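DyP2 (Amycolatopsis sp. ATCC 39116, PDB 4G2C) is a haem-containing dye peroxidase with a manganese site, probably oxidising dyes, manganese and lignin-related compounds with hydrogen peroxide. Local coordinates at residues Arg66-Phe71 with Gly176-Leu181; Val129-Pro132 with Ser136-Ala139; Asp232-Arg235 with Gly240-Asp243; Gln452-Glu457 with Asp468-Ala473. All coordinates share one frame; numbering follows the deposited sequence.

Contact 1. Residues Arg66-Phe71 with Gly176-Leu181. With ACT (acetate ion), chain T.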
loop_
_atom_site.group_PDB
_atom_site.type_symbol
_atom_site.label_atom_id
_atom_site.label_comp_id
_atom_site.label_asym_id
_atom_site.label_seq_id
_atom_site.Cartn_x
_atom_site.Cartn_y
_atom_site.Cartn_z
ATOM N N ARG A 66 -9.453 11.749 -4.678
ATOM C CA ARG A 66 -10.516 11.982 -3.720
ATOM C C ARG A 66 -11.084 10.615 -3.461
ATOM O O ARG A 66 -11.480 9.921 -4.394
ATOM C CB ARG A 66 -11.597 12.901 -4.307
ATOM C CG ARG A 66 -11.181 14.365 -4.414
ATOM C CD ARG A 66 -10.806 14.912 -3.041
ATOM N NE ARG A 66 -10.824 16.370 -3.008
ATOM C CZ ARG A 66 -11.706 17.094 -2.323
ATOM N NH1 ARG A 66 -12.644 16.494 -1.591
ATOM N NH2 ARG A 66 -11.644 18.423 -2.365
ATOM N N LEU A 67 -11.100 10.219 -2.198
ATOM C CA LEU A 67 -11.559 8.894 -1.825
ATOM C C LEU A 67 -12.442 8.952 -0.592
ATOM O O LEU A 67 -12.075 9.542 0.425
ATOM C CB LEU A 67 -10.363 7.976 -1.555
ATOM C CG LEU A 67 -10.678 6.617 -0.936
ATOM C CD1 LEU A 67 -11.409 5.740 -1.943
ATOM C CD2 LEU A 67 -9.396 5.949 -0.466
ATOM N N THR A 68 -13.612 8.335 -0.698
ATOM C CA THR A 68 -14.487 8.132 0.449
ATOM C C THR A 68 -14.471 6.654 0.815
ATOM O O THR A 68 -14.646 5.811 -0.056
ATOM C CB THR A 68 -15.942 8.581 0.131
ATOM O OG1 THR A 68 -16.063 9.994 0.344
ATOM C CG2 THR A 68 -16.948 7.847 1.021
ATOM N N VAL A 69 -14.221 6.349 2.089
ATOM C CA VAL A 69 -14.211 4.973 2.592
ATOM C C VAL A 69 -15.384 4.788 3.544
ATOM O O VAL A 69 -15.553 5.578 4.472
ATOM C CB VAL A 69 -12.933 4.664 3.402
ATOM C CG1 VAL A 69 -12.902 3.210 3.805
ATOM C CG2 VAL A 69 -11.666 5.038 2.619
ATOM N N LEU A 70 -16.180 3.744 3.322
ATOM C CA LEU A 70 -17.361 3.474 4.137
ATOM C C LEU A 70 -17.302 2.063 4.700
ATOM O O LEU A 70 -17.252 1.096 3.948
ATOM C CB LEU A 70 -18.632 3.649 3.308
ATOM C CG LEU A 70 -18.955 5.045 2.755
ATOM C CD1 LEU A 70 -20.212 4.985 1.895
ATOM C CD2 LEU A 70 -19.120 6.073 3.879
ATOM N N PHE A 71 -17.279 1.947 6.022
ATOM C CA PHE A 71 -17.350 0.648 6.676
ATOM C C PHE A 71 -18.788 0.372 7.075
ATOM O O PHE A 71 -19.453 1.233 7.647
ATOM C CB PHE A 71 -16.431 0.607 7.889
ATOM C CG PHE A 71 -15.005 0.949 7.565
ATOM C CD1 PHE A 71 -14.243 0.110 6.755
ATOM C CD2 PHE A 71 -14.431 2.109 8.049
ATOM C CE1 PHE A 71 -12.933 0.421 6.444
ATOM C CE2 PHE A 71 -13.123 2.435 7.729
ATOM C CZ PHE A 71 -12.369 1.590 6.928
ATOM N N GLY A 176 -16.375 15.826 -7.115
ATOM C CA GLY A 176 -17.692 15.832 -7.715
ATOM C C GLY A 176 -18.342 14.477 -7.924
ATOM O O GLY A 176 -19.393 14.182 -7.337
ATOM N N PRO A 177 -17.738 13.646 -8.783
ATOM C CA PRO A 177 -18.305 12.329 -9.101
ATOM C C PRO A 177 -18.283 11.380 -7.892
ATOM O O PRO A 177 -19.006 10.378 -7.871
ATOM C CB PRO A 177 -17.389 11.810 -10.200
ATOM C CG PRO A 177 -16.721 13.043 -10.756
ATOM C CD PRO A 177 -16.550 13.951 -9.588
ATOM N N VAL A 178 -17.474 11.692 -6.886
ATOM C CA VAL A 178 -17.542 10.917 -5.651
ATOM C C VAL A 178 -18.828 11.233 -4.893
ATOM O O VAL A 178 -19.497 10.333 -4.384
ATOM C CB VAL A 178 -16.323 11.138 -4.753
ATOM C CG1 VAL A 178 -16.545 10.458 -3.437
ATOM C CG2 VAL A 178 -15.068 10.601 -5.445
ATOM N N ARG A 179 -19.181 12.514 -4.845
ATOM C CA ARG A 179 -20.444 12.937 -4.261
ATOM C C ARG A 179 -21.606 12.266 -4.972
ATOM O O ARG A 179 -22.492 11.694 -4.332
ATOM C CB ARG A 179 -20.606 14.464 -4.319
ATOM C CG ARG A 179 -19.805 15.213 -3.256
ATOM C CD ARG A 179 -20.264 16.670 -3.110
ATOM N NE ARG A 179 -19.973 17.466 -4.301
ATOM C CZ ARG A 179 -18.860 18.178 -4.468
ATOM N NH1 ARG A 179 -17.932 18.198 -3.520
ATOM N NH2 ARG A 179 -18.667 18.874 -5.582
ATOM N N THR A 180 -21.599 12.339 -6.300
ATOM C CA THR A 180 -22.645 11.697 -7.085
ATOM C C THR A 180 -22.749 10.197 -6.768
ATOM O O THR A 180 -23.833 9.694 -6.468
ATOM C CB THR A 180 -22.448 11.898 -8.602
ATOM O OG1 THR A 180 -22.483 13.298 -8.924
ATOM C CG2 THR A 180 -23.546 11.178 -9.373
ATOM N N LEU A 181 -21.629 9.478 -6.827
ATOM C CA LEU A 181 -21.654 8.035 -6.554
ATOM C C LEU A 181 -22.198 7.727 -5.151
ATOM O O LEU A 181 -23.001 6.807 -4.972
ATOM C CB LEU A 181 -20.267 7.415 -6.757
ATOM C CG LEU A 181 -20.080 5.912 -6.528
ATOM C CD1 LEU A 181 -20.971 5.084 -7.457
ATOM C CD2 LEU A 181 -18.588 5.525 -6.686
HETATM C C ACT T . -13.506 13.073 -0.828
HETATM O O ACT T . -14.192 13.677 -1.698
HETATM O OXT ACT T . -12.250 13.201 -0.871
HETATM C CH3 ACT T . -14.156 12.230 0.222
#
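Val178 reaches from the helix to the strand with both methyls, one for Thr68 and one for Arg66. Val178 CG1 lies 3.8 Å from Thr68 OG1, the two side chains meeting at a slant. Val178 CG2 turns the other way and settles against the backbone of Arg66, 3.8 Å from Arg66 O. This split follows from the first torsion of the valine: CG1 is anti to the backbone N (chi1 173°), which leaves CG2 beside that nitrogen. The touch is small, burying 121 Å² in all, and no hydrogen bond crosses it.

Arg66 points its CB toward the helix, but its chain bends at chi2 (-59°) and carries the guanidinium round to an acetate ion, probably from the crystallisation liquor. The acetate carbon lies in the guanidinium plane, at its edge. Arg66 NH1 donates to the acetate O at 3.2 Å and, weakly, to the acetate OXT at 3.4 Å. Arg179, on the helix, has its NH1 5.9 Å from NH1 of Arg66, so the anion probably eases a gathering of positive charge.

Strand 66-74 is hydrogen-bonded to strands 166-172 and 193-205 on its two edges, while Leu67 and Val69 face Met406 and Leu404 of the other sheet. Helix 175-188 covering an antiparallel sheet in this way is the alpha+beta, ferredoxin-like packing of the DyP fold.

Contact 2. Residues Val129-Pro132 with Ser136-Ala139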
loop_
_atom_site.group_PDB
_atom_site.type_symbol
_atom_site.label_atom_id
_atom_site.label_comp_id
_atom_site.label_asym_id
_atom_site.label_seq_id
_atom_site.Cartn_x
_atom_site.Cartn_y
_atom_site.Cartn_z
ATOM N N VAL A 129 -22.565 -17.188 3.669
ATOM C CA VAL A 129 -21.931 -17.600 2.413
ATOM C C VAL A 129 -20.550 -18.240 2.625
ATOM O O VAL A 129 -19.796 -17.837 3.512
ATOM C CB VAL A 129 -21.815 -16.393 1.437
ATOM C CG1 VAL A 129 -20.933 -16.731 0.277
ATOM C CG2 VAL A 129 -23.195 -15.936 0.959
ATOM N N THR A 130 -20.216 -19.238 1.810
ATOM C CA THR A 130 -18.888 -19.838 1.867
ATOM C C THR A 130 -17.800 -18.770 1.734
ATOM O O THR A 130 -17.776 -18.039 0.746
ATOM C CB THR A 130 -18.668 -20.842 0.732
ATOM O OG1 THR A 130 -19.573 -21.947 0.871
ATOM C CG2 THR A 130 -17.201 -21.338 0.738
ATOM N N ALA A 131 -16.890 -18.692 2.705
ATOM C CA ALA A 131 -15.879 -17.621 2.707
ATOM C C ALA A 131 -14.493 -18.054 2.252
ATOM O O ALA A 131 -14.097 -19.199 2.443
ATOM C CB ALA A 131 -15.786 -16.964 4.084
ATOM N N PRO A 132 -13.740 -17.114 1.667
ATOM C CA PRO A 132 -12.316 -17.320 1.393
ATOM C C PRO A 132 -11.646 -17.876 2.650
ATOM O O PRO A 132 -12.112 -17.587 3.749
ATOM C CB PRO A 132 -11.817 -15.907 1.092
ATOM C CG PRO A 132 -12.991 -15.186 0.595
ATOM C CD PRO A 132 -14.182 -15.752 1.329
ATOM N N SER A 136 -5.614 -15.465 8.180
ATOM C CA SER A 136 -5.541 -14.116 8.739
ATOM C C SER A 136 -6.843 -13.395 8.481
ATOM O O SER A 136 -7.406 -12.750 9.375
ATOM C CB SER A 136 -4.390 -13.333 8.123
ATOM O OG SER A 136 -3.189 -14.057 8.277
ATOM N N PHE A 137 -7.314 -13.510 7.246
ATOM C CA PHE A 137 -8.634 -13.021 6.879
ATOM C C PHE A 137 -9.700 -13.568 7.811
ATOM O O PHE A 137 -10.514 -12.806 8.333
ATOM C CB PHE A 137 -8.966 -13.402 5.438
ATOM C CG PHE A 137 -10.402 -13.144 5.055
ATOM C CD1 PHE A 137 -10.860 -11.853 4.852
ATOM C CD2 PHE A 137 -11.281 -14.192 4.881
ATOM C CE1 PHE A 137 -12.162 -11.622 4.475
ATOM C CE2 PHE A 137 -12.585 -13.968 4.518
ATOM C CZ PHE A 137 -13.034 -12.684 4.314
ATOM N N THR A 138 -9.696 -14.880 8.026
ATOM C CA THR A 138 -10.747 -15.491 8.836
ATOM C C THR A 138 -10.732 -14.960 10.278
ATOM O O THR A 138 -11.788 -14.647 10.846
ATOM C CB THR A 138 -10.732 -17.064 8.811
ATOM O OG1 THR A 138 -9.689 -17.567 9.632
ATOM C CG2 THR A 138 -10.555 -17.602 7.422
ATOM N N ALA A 139 -9.535 -14.852 10.855
ATOM C CA ALA A 139 -9.381 -14.421 12.241
ATOM C C ALA A 139 -9.677 -12.939 12.420
ATOM O O ALA A 139 -10.155 -12.525 13.472
ATOM C CB ALA A 139 -7.975 -14.742 12.744
#
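Pro132 and Phe137 pack the loop that leaves helix 121-127 against the first turn of helix 135-139, in the DyP alpha+beta domain. Asp134, between the two segments, is the N-cap of that helix: its OD1 accepts from the backbone N of Phe137. The contact is chiefly apolar. The CD2 and CE2 atoms of Phe137 meet the proline ring, with Pro132 CD 4.0 Å from Phe137 CE2. Ala131 adds its CB at the ring edge, near the ring plane, 4.4 Å from Phe137 CE2. The ring leans out to them because its CG is anti to the backbone N (chi1 170°). Replacing Phe137 by an alanine is likely to leave the proline ring without its partner here and open a gap beside Tyr270 and Phe483, which also pack on the phenyl.

Polar atoms play their part beside this packing rather than across it. No hydrogen bond joins the two segments, and the OG1 of Thr138 is bonded to the O of Pro135. That leaves the threonine methyl to face the loop. The O of Pro132 touches both helix residues: it lies 3.7 Å from Phe137 CD2, near the ring plane, and 4.0 Å from Thr138 CG2.

Contact 3. Residues Asp232-Arg235 with Gly240-Asp243. With ACT (acetate ion), chain N; ACT (acetate ion), chain G.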
loop_
_atom_site.group_PDB
_atom_site.type_symbol
_atom_site.label_atom_id
_atom_site.label_comp_id
_atom_site.label_asym_id
_atom_site.label_seq_id
_atom_site.Cartn_x
_atom_site.Cartn_y
_atom_site.Cartn_z
ATOM N N ASP A 232 5.785 -3.193 -20.273
ATOM C CA ASP A 232 6.292 -2.496 -21.458
ATOM C C ASP A 232 6.371 -0.996 -21.207
ATOM O O ASP A 232 7.349 -0.342 -21.577
ATOM C CB ASP A 232 5.415 -2.768 -22.688
ATOM C CG ASP A 232 5.451 -4.217 -23.117
ATOM O OD1 ASP A 232 6.351 -4.951 -22.648
ATOM O OD2 ASP A 232 4.591 -4.617 -23.931
ATOM N N ALA A 233 5.326 -0.453 -20.590
ATOM C CA ALA A 233 5.257 0.974 -20.314
ATOM C C ALA A 233 6.404 1.397 -19.402
ATOM O O ALA A 233 7.040 2.426 -19.626
ATOM C CB ALA A 233 3.894 1.346 -19.688
ATOM N N GLU A 234 6.647 0.591 -18.376
ATOM C CA GLU A 234 7.703 0.838 -17.416
ATOM C C GLU A 234 9.051 0.859 -18.126
ATOM O O GLU A 234 9.877 1.735 -17.865
ATOM C CB GLU A 234 7.679 -0.234 -16.323
ATOM C CG GLU A 234 8.604 0.022 -15.136
ATOM C CD GLU A 234 8.075 1.091 -14.169
ATOM O OE1 GLU A 234 6.988 1.657 -14.419
ATOM O OE2 GLU A 234 8.748 1.365 -13.149
ATOM N N ARG A 235 9.255 -0.101 -19.031
ATOM C CA ARG A 235 10.490 -0.203 -19.807
ATOM C C ARG A 235 10.645 0.985 -20.749
ATOM O O ARG A 235 11.712 1.603 -20.799
ATOM C CB ARG A 235 10.538 -1.523 -20.602
ATOM C CG ARG A 235 11.698 -1.628 -21.628
ATOM C CD ARG A 235 11.839 -3.063 -22.166
ATOM N NE ARG A 235 10.525 -3.692 -22.262
ATOM C CZ ARG A 235 10.177 -4.844 -21.695
ATOM N NH1 ARG A 235 11.057 -5.546 -20.990
ATOM N NH2 ARG A 235 8.938 -5.298 -21.850
ATOM N N GLY A 240 13.869 2.348 -16.703
ATOM C CA GLY A 240 13.864 1.050 -17.360
ATOM C C GLY A 240 13.567 -0.107 -16.425
ATOM O O GLY A 240 13.136 0.091 -15.282
ATOM N N VAL A 241 13.797 -1.319 -16.919
ATOM C CA VAL A 241 13.600 -2.535 -16.141
ATOM C C VAL A 241 14.798 -3.480 -16.284
ATOM O O VAL A 241 14.637 -4.692 -16.272
ATOM C CB VAL A 241 12.345 -3.276 -16.619
ATOM C CG1 VAL A 241 11.096 -2.379 -16.476
ATOM C CG2 VAL A 241 12.516 -3.727 -18.065
ATOM N N ASN A 242 16.000 -2.925 -16.431
ATOM C CA ASN A 242 17.196 -3.741 -16.674
ATOM C C ASN A 242 17.734 -4.362 -15.404
ATOM O O ASN A 242 18.293 -5.448 -15.408
ATOM C CB ASN A 242 18.323 -2.900 -17.281
ATOM C CG ASN A 242 17.935 -2.240 -18.587
ATOM O OD1 ASN A 242 17.163 -2.782 -19.388
ATOM N ND2 ASN A 242 18.480 -1.059 -18.813
ATOM N N ASP A 243 17.588 -3.638 -14.316
ATOM C CA ASP A 243 18.189 -4.036 -13.065
ATOM C C ASP A 243 17.106 -4.627 -12.159
ATOM O O ASP A 243 17.333 -5.616 -11.465
ATOM C CB ASP A 243 18.828 -2.809 -12.433
ATOM C CG ASP A 243 19.890 -3.154 -11.439
ATOM O OD1 ASP A 243 19.943 -4.336 -11.022
ATOM O OD2 ASP A 243 20.659 -2.229 -11.061
HETATM C C ACT N . 8.392 -2.901 -25.245
HETATM O O ACT N . 8.150 -1.909 -25.978
HETATM O OXT ACT N . 8.754 -2.661 -24.068
HETATM C CH3 ACT N . 8.250 -4.312 -25.748
HETATM C C ACT G . 11.506 -7.511 -18.091
HETATM O O ACT G . 11.990 -7.116 -19.187
HETATM O OXT ACT G . 10.466 -8.237 -18.132
HETATM C CH3 ACT G . 12.150 -7.117 -16.794
#
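The guanidinium of Arg235 is approached obliquely by Val241 CG2, 3.7 Å from Arg235 NH1, while three partners lie at its edge, close to its plane: the carboxylate carbon of Asp232, OXT of one acetate ion and O of a second. Asp232, one helical turn back, takes a salt bridge through its OD1 from Arg235 NH2 at 2.7 Å, met on the anti side of the carboxylate. Arg235 NE donates to OXT of the first acetate at 2.7 Å in a nearly straight bond (165°), whereas the bond from NH1 to the second acetate, though short, is bent and weak. Both acetates probably come from the crystallisation liquor. A bend at chi3 (34°) turns the planar end back along the helix toward the aspartate. An asparagine in place of Asp232 would probably leave the arginine without its charged mate within the protein and its guanidinium freer to turn.

Across the contact the packing is carried by Val241, whose two methyls go to neighbouring helix residues. Val241 CG2 also lies 3.9 Å from Arg235 CB, and Val241 CG1 rests 3.7 Å from Glu234 CG. The glutamate's carboxylate then turns elsewhere, to a salt bridge with Arg221. Gly240 brings the returning chain close, its CA 4.1 Å from the O of Arg235, with backbone angles that a residue bearing a CB could hardly adopt. Thr238 OG1 bonds Gly240 N, as in an ST turn, and also Glu234 O, where the chain leaves helix 228-237 and doubles back over its last residues.

Contact 4. Residues Gln452-Glu457 with Asp468-Ala473. With ACT (acetate ion), chain Y.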
loop_
_atom_site.group_PDB
_atom_site.type_symbol
_atom_site.label_atom_id
_atom_site.label_comp_id
_atom_site.label_asym_id
_atom_site.label_seq_id
_atom_site.Cartn_x
_atom_site.Cartn_y
_atom_site.Cartn_z
ATOM N N GLN A 452 20.552 2.623 16.060
ATOM C CA GLN A 452 21.021 1.893 14.888
ATOM C C GLN A 452 22.338 2.463 14.357
ATOM O O GLN A 452 22.810 3.508 14.818
ATOM C CB GLN A 452 19.945 1.911 13.791
ATOM C CG GLN A 452 18.683 1.173 14.211
ATOM C CD GLN A 452 17.505 1.390 13.273
ATOM O OE1 GLN A 452 16.977 2.509 13.143
ATOM N NE2 GLN A 452 17.087 0.313 12.609
ATOM N N LYS A 453 22.931 1.765 13.395
ATOM C CA LYS A 453 24.182 2.202 12.794
ATOM C C LYS A 453 23.976 2.747 11.397
ATOM O O LYS A 453 23.155 2.238 10.637
ATOM C CB LYS A 453 25.202 1.071 12.784
ATOM C CG LYS A 453 25.838 0.881 14.160
ATOM C CD LYS A 453 26.556 -0.453 14.303
ATOM C CE LYS A 453 26.844 -0.732 15.774
ATOM N NZ LYS A 453 27.522 -2.040 15.969
ATOM N N TYR A 454 24.736 3.785 11.073
ATOM C CA TYR A 454 24.618 4.481 9.803
ATOM C C TYR A 454 26.022 4.731 9.280
ATOM O O TYR A 454 26.983 4.675 10.035
ATOM C CB TYR A 454 23.889 5.823 10.001
ATOM C CG TYR A 454 22.565 5.708 10.729
ATOM C CD1 TYR A 454 22.520 5.492 12.103
ATOM C CD2 TYR A 454 21.358 5.819 10.044
ATOM C CE1 TYR A 454 21.320 5.390 12.772
ATOM C CE2 TYR A 454 20.151 5.713 10.708
ATOM C CZ TYR A 454 20.133 5.497 12.067
ATOM O OH TYR A 454 18.925 5.402 12.726
ATOM N N ALA A 455 26.136 4.997 7.986
ATOM C CA ALA A 455 27.401 5.389 7.387
ATOM C C ALA A 455 27.324 6.879 7.147
ATOM O O ALA A 455 26.600 7.321 6.264
ATOM C CB ALA A 455 27.629 4.651 6.074
ATOM N N PRO A 456 28.061 7.665 7.945
ATOM C CA PRO A 456 28.000 9.122 7.807
ATOM C C PRO A 456 28.428 9.561 6.411
ATOM O O PRO A 456 27.905 10.545 5.897
ATOM C CB PRO A 456 29.017 9.617 8.846
ATOM C CG PRO A 456 29.199 8.481 9.794
ATOM C CD PRO A 456 29.036 7.248 8.966
ATOM N N GLU A 457 29.360 8.825 5.807
ATOM C CA GLU A 457 29.916 9.193 4.504
ATOM C C GLU A 457 29.493 8.226 3.377
ATOM O O GLU A 457 29.889 7.051 3.370
ATOM C CB GLU A 457 31.437 9.288 4.604
ATOM C CG GLU A 457 32.124 9.424 3.273
ATOM C CD GLU A 457 33.577 9.855 3.401
ATOM O OE1 GLU A 457 34.272 9.401 4.344
ATOM O OE2 GLU A 457 34.017 10.661 2.553
ATOM N N ASP A 468 20.417 7.812 19.879
ATOM C CA ASP A 468 19.098 7.289 20.249
ATOM C C ASP A 468 18.444 6.506 19.112
ATOM O O ASP A 468 18.818 6.637 17.946
ATOM C CB ASP A 468 18.133 8.416 20.683
ATOM C CG ASP A 468 18.529 9.086 22.013
ATOM O OD1 ASP A 468 18.484 8.420 23.078
ATOM O OD2 ASP A 468 18.849 10.296 21.991
ATOM N N PRO A 469 17.441 5.692 19.457
ATOM C CA PRO A 469 16.588 5.060 18.449
ATOM C C PRO A 469 15.770 6.127 17.742
ATOM O O PRO A 469 15.446 7.131 18.357
ATOM C CB PRO A 469 15.671 4.158 19.286
ATOM C CG PRO A 469 15.687 4.762 20.669
ATOM C CD PRO A 469 17.052 5.331 20.836
ATOM N N ILE A 470 15.465 5.937 16.467
ATOM C CA ILE A 470 14.532 6.828 15.807
ATOM C C ILE A 470 13.170 6.651 16.476
ATOM O O ILE A 470 12.685 5.534 16.631
ATOM C CB ILE A 470 14.404 6.520 14.318
ATOM C CG1 ILE A 470 15.794 6.391 13.672
ATOM C CG2 ILE A 470 13.558 7.582 13.630
ATOM C CD1 ILE A 470 16.620 7.662 13.677
ATOM N N PRO A 471 12.556 7.760 16.907
ATOM C CA PRO A 471 11.260 7.637 17.582
ATOM C C PRO A 471 10.192 7.140 16.604
ATOM O O PRO A 471 10.288 7.450 15.412
ATOM C CB PRO A 471 10.966 9.080 18.033
ATOM C CG PRO A 471 11.747 9.952 17.066
ATOM C CD PRO A 471 13.030 9.157 16.847
ATOM N N GLN A 472 9.219 6.368 17.097
ATOM C CA GLN A 472 8.114 5.877 16.275
ATOM C C GLN A 472 7.144 7.017 15.965
ATOM O O GLN A 472 6.474 7.530 16.866
ATOM C CB GLN A 472 7.368 4.735 16.986
ATOM C CG GLN A 472 6.408 3.947 16.081
ATOM C CD GLN A 472 5.483 2.965 16.839
ATOM O OE1 GLN A 472 5.920 2.175 17.686
ATOM N NE2 GLN A 472 4.202 3.018 16.517
ATOM N N ALA A 473 7.066 7.409 14.692
ATOM C CA ALA A 473 6.229 8.544 14.287
ATOM C C ALA A 473 4.975 8.118 13.532
ATOM O O ALA A 473 4.201 8.959 13.061
ATOM C CB ALA A 473 7.041 9.556 13.459
HETATM C C ACT Y . 15.340 2.165 15.576
HETATM O O ACT Y . 16.167 3.110 15.363
HETATM O OXT ACT Y . 14.561 1.780 14.664
HETATM C CH3 ACT Y . 15.206 1.486 16.894
HETATM O O HOH W 1 18.923 5.159 15.609
#
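One water molecule is gripped from both segments and ties Tyr454 and Gln452 to the loop opposite. It accepts from the backbone N of Gln452 at 3.0 Å and donates to the O of Asp468 at 2.8 Å. It is also hydrogen-bonded to the OH of Tyr454 at 2.9 Å, and the water oxygen lies in the plane of the Tyr454 ring, at its edge. A weak fourth bond runs to an acetate ion, probably from the crystallisation liquor. The water thus stands in for a direct hydrogen bond, of which there is none between the segments.

The same acetate accepts through its O from the backbone N of Ile470 at 3.1 Å (156°) and lies against the amide of Gln452. The glutamine chain is extended beyond CG, which carries that amide out to the acetate; its NE2 is held by the carbonyls of Leu440 and Pro438, and this fixes which way the amide is turned.

The rest is van der Waals contact made by Ile470. Its CG1 and CD1 both come up to the hydroxyl of Tyr454. Ile470 CD1 stands 3.4 Å from Tyr454 OH and 4.4 Å from Tyr454 CZ, oblique to the ring, so that the phenol is touched at its oxygen end. Ile470 CG1 also passes 4.1 Å from OE1 of Gln452.

The tyrosine sits on strand 453-454, paired antiparallel with strand 464-465, and the loop 468-473 leads on into strand 474-484. His348 meets the Tyr454 ring edge-to-face, while Leu290 of helix 280-293 and Met307 of helix 303-309 also pack on the tyrosine, and Leu308 of the latter touches Ile470.

How the contacts relate
Contact 2 is nested inside the span closed by contact 1, and both lie within the DyP alpha+beta barrel domain; contacts 3 and 4 follow in series along the chain. None touches another. Contacts 1 and 2 are closest, with centres about 27 Å apart, while the centre of contact 4 is about 40 Å from each of theirs and lies on the opposite side of the chain's centre from contact 1. The second antiparallel sheet links several: its strand 402-409 faces strand 66-74, and strand 474-484 packs against contact 2 and continues directly from contact 4. Contacts 2, 3 and 4 join segments close in sequence, whereas contact 1 packs a helix on a sheet strand far from it along the chain.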